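Local coordinates for pesticidal crystal protein Cry2Aa (Bacillus thuringiensis serovar kurstaki, PDB 1I5P) that kills mosquito and moth larvae by binding their midgut epithelial cells and promoting colloid-osmotic lysis, at residues Y306-S312 with S337-S343. Residues are numbered along the deposited sequence; the frame is centred on the assembly and turned at random.
Sequences YILSGIS and SARVNYS
The CA-H of Ala-338 points at Ser-312 O, with CA 3.3 Å from it, and its methyl continues onto Ala-462 and Leu-464 of strand 462-469. Arg-339 forms a hydrogen-bonded pair with Ser-312. Its N donates to Ser-312 O and its O accepts from Ser-312 N, each at 2.9 Å. A water accepts a hydrogen bond from Arg-339 NE, donates one to Asn-341 OD1 and is also hydrogen-bonded to Ser-312 OG. Ser-312 OG is also hydrogen-bonded to His-358 ND1.

Val-340 and Ile-311 share the sheet face turned away from Arg-339, Ser-312 and Asn-341. Val-340 CG1, anti to the backbone N (chi1 -180°), meets Leu-308 CD1 at 3.3 Å, a tight contact in which the two side chains cross at about a right angle. CG2 touches Ile-311 CG2 at 4.0 Å. Ile-426 of strand 422-430 packs against all three residues.

Asn-341 faces a classic beta bulge. Its O accepts from Ser-309 N at 2.9 Å and Gly-310 N at 3.2 Å, both from the same face of the carbonyl plane. Its N donates almost straight to Gly-310 O. ND2 donates a hydrogen bond to a second water, and OD1 is also hydrogen-bonded to Ser-347 OG.

Tyr-342 brings CD2 to 3.7 Å from Leu-308 CA, with Tyr-306 CB oblique to the ring. Its OH is hydrogen-bonded to Asn-425 OD1. Ser-343 N closes the pairing on Ile-307 O, and its OG adds a weak bond there.

In this antiparallel hairpin of the middle, beta-prism domain, the bulge lets Asn-341 O satisfy two backbone N-H groups while the strands stay paired on both sides of it.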
loop_
_atom_site.group_PDB
_atom_site.type_symbol
_atom_site.label_atom_id
_atom_site.label_comp_id
_atom_site.label_asym_id
_atom_site.label_seq_id
_atom_site.Cartn_x
_atom_site.Cartn_y
_atom_site.Cartn_z
ATOM N N TYR A 306 -10.460 7.568 -9.671
ATOM C CA TYR A 306 -10.399 8.836 -10.387
ATOM C C TYR A 306 -9.068 9.537 -10.136
ATOM O O TYR A 306 -8.305 9.142 -9.248
ATOM C CB TYR A 306 -11.553 9.749 -9.961
ATOM C CG TYR A 306 -12.878 9.357 -10.571
ATOM C CD1 TYR A 306 -13.672 8.375 -9.986
ATOM C CD2 TYR A 306 -13.305 9.922 -11.774
ATOM C CE1 TYR A 306 -14.859 7.956 -10.586
ATOM C CE2 TYR A 306 -14.486 9.512 -12.382
ATOM C CZ TYR A 306 -15.257 8.532 -11.787
ATOM O OH TYR A 306 -16.411 8.129 -12.412
ATOM N N ILE A 307 -8.793 10.570 -10.925
ATOM C CA ILE A 307 -7.554 11.324 -10.787
ATOM C C ILE A 307 -7.774 12.574 -9.943
ATOM O O ILE A 307 -8.457 13.513 -10.355
ATOM C CB ILE A 307 -6.983 11.697 -12.168
ATOM C CG1 ILE A 307 -6.623 10.406 -12.920
ATOM C CG2 ILE A 307 -5.767 12.601 -12.019
ATOM C CD1 ILE A 307 -6.084 10.618 -14.314
ATOM N N LEU A 308 -7.194 12.555 -8.745
ATOM C CA LEU A 308 -7.302 13.647 -7.777
ATOM C C LEU A 308 -6.866 14.983 -8.354
ATOM O O LEU A 308 -5.749 15.122 -8.855
ATOM C CB LEU A 308 -6.457 13.322 -6.541
ATOM C CG LEU A 308 -6.434 14.331 -5.387
ATOM C CD1 LEU A 308 -7.835 14.475 -4.808
ATOM C CD2 LEU A 308 -5.456 13.862 -4.305
ATOM N N SER A 309 -7.749 15.968 -8.256
ATOM C CA SER A 309 -7.474 17.300 -8.772
ATOM C C SER A 309 -7.209 18.287 -7.642
ATOM O O SER A 309 -6.271 19.081 -7.704
ATOM C CB SER A 309 -8.660 17.789 -9.603
ATOM O OG SER A 309 -8.423 19.098 -10.083
ATOM N N GLY A 310 -8.044 18.230 -6.610
ATOM C CA GLY A 310 -7.886 19.130 -5.485
ATOM C C GLY A 310 -9.052 19.082 -4.515
ATOM O O GLY A 310 -9.771 18.091 -4.439
ATOM N N ILE A 311 -9.241 20.157 -3.764
ATOM C CA ILE A 311 -10.339 20.219 -2.810
ATOM C C ILE A 311 -10.911 21.621 -2.768
ATOM O O ILE A 311 -10.279 22.582 -3.210
ATOM C CB ILE A 311 -9.883 19.878 -1.363
ATOM C CG1 ILE A 311 -8.914 20.957 -0.865
ATOM C CG2 ILE A 311 -9.215 18.506 -1.317
ATOM C CD1 ILE A 311 -8.666 20.920 0.629
ATOM N N SER A 312 -12.121 21.722 -2.241
ATOM C CA SER A 312 -12.784 23.004 -2.063
ATOM C C SER A 312 -13.264 22.929 -0.623
ATOM O O SER A 312 -13.447 21.837 -0.085
ATOM C CB SER A 312 -13.977 23.161 -3.015
ATOM O OG SER A 312 -15.061 22.332 -2.631
ATOM N N SER A 337 -15.995 22.946 6.316
ATOM C CA SER A 337 -16.574 22.078 5.301
ATOM C C SER A 337 -15.561 21.815 4.202
ATOM O O SER A 337 -14.719 22.663 3.903
ATOM C CB SER A 337 -17.817 22.742 4.702
ATOM O OG SER A 337 -18.425 21.913 3.726
ATOM N N ALA A 338 -15.653 20.645 3.586
ATOM C CA ALA A 338 -14.722 20.299 2.530
ATOM C C ALA A 338 -15.271 19.250 1.586
ATOM O O ALA A 338 -16.156 18.472 1.939
ATOM C CB ALA A 338 -13.413 19.806 3.140
ATOM N N ARG A 339 -14.734 19.243 0.374
ATOM C CA ARG A 339 -15.125 18.275 -0.632
ATOM C C ARG A 339 -13.936 18.130 -1.563
ATOM O O ARG A 339 -13.325 19.118 -1.966
ATOM C CB ARG A 339 -16.366 18.751 -1.397
ATOM C CG ARG A 339 -16.862 17.774 -2.465
ATOM C CD ARG A 339 -18.321 18.044 -2.819
ATOM N NE ARG A 339 -18.550 19.446 -3.168
ATOM C CZ ARG A 339 -19.750 20.023 -3.207
ATOM N NH1 ARG A 339 -20.840 19.321 -2.921
ATOM N NH2 ARG A 339 -19.859 21.308 -3.530
ATOM N N VAL A 340 -13.606 16.883 -1.874
ATOM C CA VAL A 340 -12.484 16.561 -2.743
ATOM C C VAL A 340 -12.950 16.538 -4.198
ATOM O O VAL A 340 -14.049 16.061 -4.498
ATOM C CB VAL A 340 -11.885 15.194 -2.362
ATOM C CG1 VAL A 340 -10.709 14.862 -3.263
ATOM C CG2 VAL A 340 -11.450 15.215 -0.895
ATOM N N ASN A 341 -12.112 17.057 -5.090
ATOM C CA ASN A 341 -12.446 17.126 -6.509
ATOM C C ASN A 341 -11.550 16.250 -7.377
ATOM O O ASN A 341 -10.375 16.037 -7.067
ATOM C CB ASN A 341 -12.370 18.577 -6.987
ATOM C CG ASN A 341 -13.201 19.509 -6.129
ATOM O OD1 ASN A 341 -14.379 19.250 -5.874
ATOM N ND2 ASN A 341 -12.593 20.601 -5.676
ATOM N N TYR A 342 -12.114 15.754 -8.474
ATOM C CA TYR A 342 -11.382 14.878 -9.387
ATOM C C TYR A 342 -11.642 15.214 -10.857
ATOM O O TYR A 342 -12.569 15.961 -11.192
ATOM C CB TYR A 342 -11.776 13.414 -9.149
ATOM C CG TYR A 342 -11.736 12.960 -7.704
ATOM C CD1 TYR A 342 -12.761 13.290 -6.818
ATOM C CD2 TYR A 342 -10.673 12.190 -7.226
ATOM C CE1 TYR A 342 -12.732 12.866 -5.490
ATOM C CE2 TYR A 342 -10.631 11.763 -5.896
ATOM C CZ TYR A 342 -11.667 12.106 -5.034
ATOM O OH TYR A 342 -11.626 11.703 -3.717
ATOM N N SER A 343 -10.815 14.641 -11.725
ATOM C CA SER A 343 -10.944 14.831 -13.163
ATOM C C SER A 343 -12.295 14.276 -13.585
ATOM O O SER A 343 -12.809 13.343 -12.960
ATOM C CB SER A 343 -9.840 14.077 -13.900
ATOM O OG SER A 343 -8.558 14.560 -13.544
HETATM O O HOH W 1 -10.298 21.671 -6.571
HETATM O O HOH W 2 -16.220 20.831 -4.650
#